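Side-chain contacts in L-hydantoinase (Arthrobacter aurescens, PDB 1GKR), which catalyses the zinc-dependent hydrolytic ring opening of hydantoins, favouring aryl over alkyl derivatives, with a stereoselectivity that changes with the substrate: residues 187-190 with 191-195; 111-114 with 115-119; 353-357 with 358-362. One frame throughout, in Å; residues are numbered along the deposited sequence.

Interaction 1: 187-190 with 191-195; sequences ETII and QALQK
Gln-191 reaches back one helical turn to Glu-187. Its N donates to Glu-187 O at 3.1 Å, the first of four successive i to i+4 bonds between 187-190 and 191-195. The side chain follows the same direction. CG stands beside the residue's own backbone N (chi1 -69°), and the extended chain brings OE1 to 3.8 Å from Glu-187 CG. The amide and the carboxylate are turned 26° apart and their link here is packing alone; Glu-187 OE1 accepts from Ala-152 N instead. Ala-192 adds the second backbone bond, N to Thr-188 O. Ala-192 also packs on Glu-168 of a second subunit. Leu-193 has the straightest bond of the four, N to Ile-189 O at 2.8 Å with an N-H...O angle of 173°. The two side chains run side by side and point the same way, with Leu-193 CD1 3.6 Å from Ile-189 CG2. An alanine in place of Leu-193 would keep the backbone bond but would probably open a gap beside Ile-189 CG2 and take away the packing of this side chain on Phe-167 of the second subunit. Gln-194 N donates to Ile-190 O at 2.8 Å. Its side chain passes across Ile-190, with OE1 4.0 Å from Ile-190 CG2, and also touches Trp-329. The helix follows strand 179-182 and the zinc ligand His-183, whose side chain is about 7 Å from that of Ile-190. Ile-189 and Ile-190 pack against helix 214-231 at Gln-216, while Thr-188 and Ile-189 meet Gly-164 on helix 163-176 of the second subunit.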
loop_
_atom_site.group_PDB
_atom_site.type_symbol
_atom_site.label_atom_id
_atom_site.label_comp_id
_atom_site.label_asym_id
_atom_site.label_seq_id
_atom_site.Cartn_x
_atom_site.Cartn_y
_atom_site.Cartn_z
ATOM N N GLU A 187 9.594 -6.960 -24.523
ATOM C CA GLU A 187 10.343 -7.379 -25.701
ATOM C C GLU A 187 11.795 -6.935 -25.724
ATOM O O GLU A 187 12.712 -7.730 -25.898
ATOM C CB GLU A 187 9.644 -6.857 -26.950
ATOM C CG GLU A 187 10.419 -7.081 -28.212
ATOM C CD GLU A 187 9.523 -7.474 -29.364
ATOM O OE1 GLU A 187 9.043 -8.635 -29.378
ATOM O OE2 GLU A 187 9.291 -6.617 -30.251
ATOM N N THR A 188 11.978 -5.642 -25.542
ATOM C CA THR A 188 13.275 -5.010 -25.570
ATOM C C THR A 188 14.277 -5.447 -24.516
ATOM O O THR A 188 15.474 -5.499 -24.786
ATOM C CB THR A 188 13.060 -3.509 -25.517
ATOM O OG1 THR A 188 13.139 -2.991 -26.841
ATOM C CG2 THR A 188 14.047 -2.848 -24.663
ATOM N N ILE A 189 13.795 -5.742 -23.314
ATOM C CA ILE A 189 14.670 -6.181 -22.234
ATOM C C ILE A 189 15.067 -7.621 -22.487
ATOM O O ILE A 189 16.209 -8.009 -22.251
ATOM C CB ILE A 189 13.969 -6.061 -20.871
ATOM C CG1 ILE A 189 13.924 -4.584 -20.463
ATOM C CG2 ILE A 189 14.689 -6.912 -19.819
ATOM C CD1 ILE A 189 13.011 -4.298 -19.301
ATOM N N ILE A 190 14.125 -8.412 -22.982
ATOM C CA ILE A 190 14.420 -9.798 -23.282
ATOM C C ILE A 190 15.545 -9.846 -24.308
ATOM O O ILE A 190 16.485 -10.624 -24.160
ATOM C CB ILE A 190 13.191 -10.524 -23.818
ATOM C CG1 ILE A 190 12.172 -10.667 -22.696
ATOM C CG2 ILE A 190 13.576 -11.892 -24.331
ATOM C CD1 ILE A 190 10.889 -11.337 -23.108
ATOM N N GLN A 191 15.468 -9.009 -25.337
ATOM C CA GLN A 191 16.519 -8.988 -26.347
ATOM C C GLN A 191 17.868 -8.655 -25.728
ATOM O O GLN A 191 18.861 -9.336 -25.993
ATOM C CB GLN A 191 16.221 -7.954 -27.419
ATOM C CG GLN A 191 15.057 -8.291 -28.308
ATOM C CD GLN A 191 14.780 -7.190 -29.314
ATOM O OE1 GLN A 191 13.741 -7.191 -29.975
ATOM N NE2 GLN A 191 15.713 -6.240 -29.438
ATOM N N ALA A 192 17.908 -7.607 -24.908
ATOM C CA ALA A 192 19.154 -7.204 -24.270
ATOM C C ALA A 192 19.717 -8.330 -23.420
ATOM O O ALA A 192 20.903 -8.654 -23.509
ATOM C CB ALA A 192 18.941 -5.965 -23.417
ATOM N N LEU A 193 18.874 -8.928 -22.590
ATOM C CA LEU A 193 19.334 -10.017 -21.754
ATOM C C LEU A 193 19.796 -11.221 -22.587
ATOM O O LEU A 193 20.770 -11.884 -22.233
ATOM C CB LEU A 193 18.230 -10.427 -20.787
ATOM C CG LEU A 193 17.912 -9.358 -19.752
ATOM C CD1 LEU A 193 16.732 -9.802 -18.930
ATOM C CD2 LEU A 193 19.126 -9.121 -18.874
ATOM N N GLN A 194 19.112 -11.508 -23.691
ATOM C CA GLN A 194 19.511 -12.632 -24.532
ATOM C C GLN A 194 20.941 -12.463 -24.996
ATOM O O GLN A 194 21.730 -13.408 -24.956
ATOM C CB GLN A 194 18.624 -12.739 -25.760
ATOM C CG GLN A 194 17.460 -13.671 -25.603
ATOM C CD GLN A 194 16.528 -13.612 -26.788
ATOM O OE1 GLN A 194 15.542 -14.334 -26.843
ATOM N NE2 GLN A 194 16.835 -12.740 -27.747
ATOM N N LYS A 195 21.264 -11.253 -25.449
ATOM C CA LYS A 195 22.605 -10.963 -25.924
ATOM C C LYS A 195 23.612 -11.132 -24.812
ATOM O O LYS A 195 24.622 -11.794 -25.004
ATOM C CB LYS A 195 22.690 -9.551 -26.510
ATOM C CG LYS A 195 21.871 -9.397 -27.778
ATOM C CD LYS A 195 22.252 -8.162 -28.599
ATOM C CE LYS A 195 21.477 -8.133 -29.939
ATOM N NZ LYS A 195 21.923 -7.074 -30.910
#

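Interaction 2: 111-114 with 115-119; sequences KQAG and QRLKV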
loop_
_atom_site.group_PDB
_atom_site.type_symbol
_atom_site.label_atom_id
_atom_site.label_comp_id
_atom_site.label_asym_id
_atom_site.label_seq_id
_atom_site.Cartn_x
_atom_site.Cartn_y
_atom_site.Cartn_z
ATOM N N LYS A 111 -15.511 -20.439 -40.987
ATOM C CA LYS A 111 -16.076 -21.388 -41.929
ATOM C C LYS A 111 -15.352 -22.716 -41.780
ATOM O O LYS A 111 -15.972 -23.760 -41.599
ATOM C CB LYS A 111 -15.905 -20.838 -43.337
ATOM C CG LYS A 111 -16.537 -21.642 -44.449
ATOM C CD LYS A 111 -16.317 -20.889 -45.756
ATOM C CE LYS A 111 -16.341 -21.799 -46.979
ATOM N NZ LYS A 111 -15.851 -21.057 -48.185
ATOM N N GLN A 112 -14.032 -22.660 -41.842
ATOM C CA GLN A 112 -13.200 -23.845 -41.707
ATOM C C GLN A 112 -13.404 -24.551 -40.373
ATOM O O GLN A 112 -13.719 -25.743 -40.327
ATOM C CB GLN A 112 -11.738 -23.445 -41.836
ATOM C CG GLN A 112 -11.383 -22.914 -43.195
ATOM C CD GLN A 112 -10.893 -24.008 -44.092
ATOM O OE1 GLN A 112 -11.554 -25.040 -44.257
ATOM N NE2 GLN A 112 -9.716 -23.803 -44.678
ATOM N N ALA A 113 -13.197 -23.803 -39.290
ATOM C CA ALA A 113 -13.348 -24.318 -37.934
ATOM C C ALA A 113 -14.687 -25.024 -37.769
ATOM O O ALA A 113 -14.767 -26.091 -37.158
ATOM C CB ALA A 113 -13.244 -23.182 -36.938
ATOM N N GLY A 114 -15.737 -24.420 -38.313
ATOM C CA GLY A 114 -17.056 -25.010 -38.210
ATOM C C GLY A 114 -17.217 -26.330 -38.947
ATOM O O GLY A 114 -18.056 -27.157 -38.589
ATOM N N GLN A 115 -16.412 -26.536 -39.977
ATOM C CA GLN A 115 -16.498 -27.757 -40.754
ATOM C C GLN A 115 -15.633 -28.878 -40.224
ATOM O O GLN A 115 -15.901 -30.048 -40.493
ATOM C CB GLN A 115 -16.089 -27.496 -42.196
ATOM C CG GLN A 115 -16.975 -26.542 -42.954
ATOM C CD GLN A 115 -16.366 -26.149 -44.294
ATOM O OE1 GLN A 115 -16.956 -25.375 -45.057
ATOM N NE2 GLN A 115 -15.172 -26.677 -44.584
ATOM N N ARG A 116 -14.599 -28.549 -39.465
ATOM C CA ARG A 116 -13.726 -29.607 -38.997
ATOM C C ARG A 116 -13.575 -29.845 -37.501
ATOM O O ARG A 116 -13.115 -30.916 -37.094
ATOM C CB ARG A 116 -12.356 -29.430 -39.645
ATOM C CG ARG A 116 -12.400 -29.639 -41.152
ATOM C CD ARG A 116 -11.037 -29.500 -41.777
ATOM N NE ARG A 116 -10.693 -28.110 -42.023
ATOM C CZ ARG A 116 -9.553 -27.549 -41.642
ATOM N NH1 ARG A 116 -8.648 -28.271 -40.985
ATOM N NH2 ARG A 116 -9.310 -26.269 -41.929
ATOM N N LEU A 117 -13.964 -28.870 -36.682
ATOM C CA LEU A 117 -13.854 -29.013 -35.232
ATOM C C LEU A 117 -14.841 -30.030 -34.678
ATOM O O LEU A 117 -15.932 -30.215 -35.222
ATOM C CB LEU A 117 -14.070 -27.665 -34.557
ATOM C CG LEU A 117 -12.822 -26.796 -34.586
ATOM C CD1 LEU A 117 -13.166 -25.385 -34.128
ATOM C CD2 LEU A 117 -11.759 -27.444 -33.697
ATOM N N LYS A 118 -14.456 -30.697 -33.595
ATOM C CA LYS A 118 -15.323 -31.696 -32.987
ATOM C C LYS A 118 -15.926 -31.243 -31.647
ATOM O O LYS A 118 -16.819 -31.896 -31.114
ATOM C CB LYS A 118 -14.568 -33.020 -32.829
ATOM C CG LYS A 118 -14.223 -33.727 -34.144
ATOM C CD LYS A 118 -13.898 -35.194 -33.863
ATOM C CE LYS A 118 -13.795 -36.038 -35.126
ATOM N NZ LYS A 118 -12.493 -35.827 -35.814
ATOM N N VAL A 119 -15.432 -30.142 -31.093
ATOM C CA VAL A 119 -16.000 -29.598 -29.862
ATOM C C VAL A 119 -16.436 -28.176 -30.236
ATOM O O VAL A 119 -16.087 -27.691 -31.307
ATOM C CB VAL A 119 -14.981 -29.593 -28.707
ATOM C CG1 VAL A 119 -14.594 -31.030 -28.361
ATOM C CG2 VAL A 119 -13.759 -28.789 -29.084
#
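Leu-117 N donates to Ala-113 O at 2.9 Å, while Gln-112 O one residue earlier takes two donors, Arg-116 N at 3.1 Å and Gln-115 N at 2.8 Å. The two donors reach that oxygen differently. Arg-116 N comes nearly in line with the carbonyl bond, whereas Gln-115 N sits above the carbonyl plane, 58° out of it. The bond from Gln-115 is of the i to i+3 kind, and its i to i+4 bond to Lys-111 O is weak. The last turn of the helix therefore mixes the two patterns before Leu-117 leaves helical geometry. Lys-111 and Gln-115 lie alongside each other and point the same way. Gln-115 OE1 rests 3.8 Å from Lys-111 CG, a contact with the aliphatic part of the lysine. This is the C-terminal end of helix 103-116, in the beta-alpha-beta unit formed with strands 87-92 and 120-123 of the TIM-barrel amidohydrolase fold. Gln-112 and Arg-116 are also side by side. The glutamine bends at chi2 (-92°), which turns its amide toward the arginine. OE1 then takes a weak bond from Arg-116 NH2 at 3.5 Å, at the edge of the guanidinium, and the amide and guanidinium planes are 69° apart. The main partners of the arginine are acidic: Glu-76 pairs with NH1 and Asp-65 with NH2. Two carboxylates thus fix the guanidinium, and the amide adds a lesser hold from the helix itself. On the buried side Leu-117 folds back over the helix end, with CD1 3.6 Å from Ala-113 CB. Both residues also pack against Phe-75 on helix 75-85.

Interaction 3: 353-357 with 358-362; sequences GRLSL and ERLVE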
loop_
_atom_site.group_PDB
_atom_site.type_symbol
_atom_site.label_atom_id
_atom_site.label_comp_id
_atom_site.label_asym_id
_atom_site.label_seq_id
_atom_site.Cartn_x
_atom_site.Cartn_y
_atom_site.Cartn_z
ATOM N N GLY A 353 -5.278 -33.064 -2.660
ATOM C CA GLY A 353 -5.771 -32.180 -1.624
ATOM C C GLY A 353 -5.428 -30.712 -1.643
ATOM O O GLY A 353 -5.797 -30.011 -0.710
ATOM N N ARG A 354 -4.733 -30.218 -2.661
ATOM C CA ARG A 354 -4.421 -28.789 -2.665
ATOM C C ARG A 354 -5.333 -27.912 -3.537
ATOM O O ARG A 354 -5.044 -26.739 -3.761
ATOM C CB ARG A 354 -2.945 -28.561 -3.013
ATOM C CG ARG A 354 -2.470 -29.315 -4.197
ATOM C CD ARG A 354 -1.114 -29.912 -3.911
ATOM N NE ARG A 354 -0.026 -28.936 -3.937
ATOM C CZ ARG A 354 0.894 -28.881 -4.897
ATOM N NH1 ARG A 354 0.853 -29.744 -5.918
ATOM N NH2 ARG A 354 1.875 -27.985 -4.817
ATOM N N LEU A 355 -6.444 -28.477 -3.998
ATOM C CA LEU A 355 -7.407 -27.750 -4.810
ATOM C C LEU A 355 -8.775 -28.387 -4.647
ATOM O O LEU A 355 -8.902 -29.607 -4.732
ATOM C CB LEU A 355 -7.018 -27.779 -6.292
ATOM C CG LEU A 355 -7.974 -27.049 -7.253
ATOM C CD1 LEU A 355 -8.119 -25.591 -6.870
ATOM C CD2 LEU A 355 -7.430 -27.151 -8.663
ATOM N N SER A 356 -9.802 -27.577 -4.412
ATOM C CA SER A 356 -11.133 -28.138 -4.255
ATOM C C SER A 356 -11.825 -28.232 -5.604
ATOM O O SER A 356 -11.533 -27.453 -6.526
ATOM C CB SER A 356 -11.966 -27.283 -3.312
ATOM O OG SER A 356 -12.109 -25.977 -3.816
ATOM N N LEU A 357 -12.721 -29.205 -5.731
ATOM C CA LEU A 357 -13.455 -29.380 -6.970
ATOM C C LEU A 357 -14.206 -28.105 -7.301
ATOM O O LEU A 357 -14.262 -27.696 -8.460
ATOM C CB LEU A 357 -14.452 -30.533 -6.854
ATOM C CG LEU A 357 -13.957 -31.900 -7.319
ATOM C CD1 LEU A 357 -14.927 -32.991 -6.912
ATOM C CD2 LEU A 357 -13.806 -31.865 -8.816
ATOM N N GLU A 358 -14.775 -27.474 -6.277
ATOM C CA GLU A 358 -15.548 -26.260 -6.473
ATOM C C GLU A 358 -14.727 -25.159 -7.101
ATOM O O GLU A 358 -15.197 -24.464 -7.997
ATOM C CB GLU A 358 -16.136 -25.768 -5.148
ATOM C CG GLU A 358 -17.190 -26.692 -4.543
ATOM C CD GLU A 358 -16.616 -27.669 -3.532
ATOM O OE1 GLU A 358 -15.491 -28.174 -3.749
ATOM O OE2 GLU A 358 -17.300 -27.941 -2.520
ATOM N N ARG A 359 -13.498 -24.992 -6.633
ATOM C CA ARG A 359 -12.644 -23.951 -7.181
ATOM C C ARG A 359 -12.211 -24.296 -8.610
ATOM O O ARG A 359 -12.160 -23.425 -9.487
ATOM C CB ARG A 359 -11.428 -23.757 -6.290
ATOM C CG ARG A 359 -10.419 -22.824 -6.894
ATOM C CD ARG A 359 -10.197 -21.628 -6.018
ATOM N NE ARG A 359 -11.311 -20.694 -6.055
ATOM C CZ ARG A 359 -11.644 -19.906 -5.036
ATOM N NH1 ARG A 359 -10.955 -19.945 -3.901
ATOM N NH2 ARG A 359 -12.662 -19.068 -5.151
ATOM N N LEU A 360 -11.909 -25.573 -8.838
ATOM C CA LEU A 360 -11.497 -26.035 -10.153
ATOM C C LEU A 360 -12.561 -25.688 -11.173
ATOM O O LEU A 360 -12.257 -25.185 -12.249
ATOM C CB LEU A 360 -11.269 -27.547 -10.146
ATOM C CG LEU A 360 -10.714 -28.149 -11.441
ATOM C CD1 LEU A 360 -9.903 -29.387 -11.126
ATOM C CD2 LEU A 360 -11.843 -28.484 -12.387
ATOM N N VAL A 361 -13.815 -25.957 -10.841
ATOM C CA VAL A 361 -14.894 -25.648 -11.765
ATOM C C VAL A 361 -15.027 -24.145 -11.996
ATOM O O VAL A 361 -15.409 -23.701 -13.079
ATOM C CB VAL A 361 -16.233 -26.229 -11.258
ATOM C CG1 VAL A 361 -17.411 -25.588 -11.972
ATOM C CG2 VAL A 361 -16.240 -27.714 -11.508
ATOM N N GLU A 362 -14.690 -23.362 -10.980
ATOM C CA GLU A 362 -14.785 -21.917 -11.091
ATOM C C GLU A 362 -13.768 -21.347 -12.070
ATOM O O GLU A 362 -14.119 -20.530 -12.933
ATOM C CB GLU A 362 -14.582 -21.258 -9.728
ATOM C CG GLU A 362 -14.848 -19.768 -9.751
ATOM C CD GLU A 362 -14.503 -19.085 -8.448
ATOM O OE1 GLU A 362 -13.422 -19.394 -7.892
ATOM O OE2 GLU A 362 -15.300 -18.232 -7.991
HETATM O O HOH W 1 -13.503 -30.617 -3.154
#
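Ser-356 N-caps helix 357-372: its OG accepts from Arg-359 N at 3.3 Å, and its carbonyl O accepts from Leu-360 N at 3.0 Å, in the carbonyl plane. OG stands between the serine's own backbone N and carbonyl carbon (chi1 61°), which places it over the first turn of the helix. Leu-357 O receives Val-361 N in the next bond along. The serine is held from outside as well, since its N donates to Glu-302 OE1. Within the helix, Arg-359 grips Glu-362 side-on in a salt bridge. NE and NH2 both donate to Glu-362 OE1, NH2 at 2.9 Å, and the oxygen lies close to the guanidinium plane. Arg-359 NH1 turns to Glu-302 O, so the arginine and the cap share one neighbour on helix 291-303. The apolar packing lies beside these polar bonds. Leu-355, just before the cap, meets Leu-360 as in a hydrophobic staple, with CD2 4.1 Å from Leu-360 CB. Its other methyl, CD1, reaches Arg-359 CG at 3.6 Å, crossing the arginine chain at about a right angle. Both leucines also touch Met-345 on helix 341-350, while Val-361 lies on Met-53 and Pro-54 of strand 51-62. On another side of the cap, a water accepts from Leu-357 N at 3.0 Å and donates to Glu-358 OE1 at 3.2 Å.

In the fold
From the N terminus the order is interaction 2, interaction 1, interaction 3. The three follow in series, and none nests within or crosses another. Each is made by two adjoining segments, so none closes a long loop. Interaction 2 ends helix 103-116 and leads toward strand 120-123. Interaction 1 builds the start of helix 187-199, after strand 179-182, and joins it to helix 214-231 and a second subunit. Interaction 3 starts helix 357-372 after the turn from helix 341-350 and sets it against strand 51-62. Interactions 2 and 3 lie on opposite sides of the chain's centre, with nearest atoms about 16 Å apart.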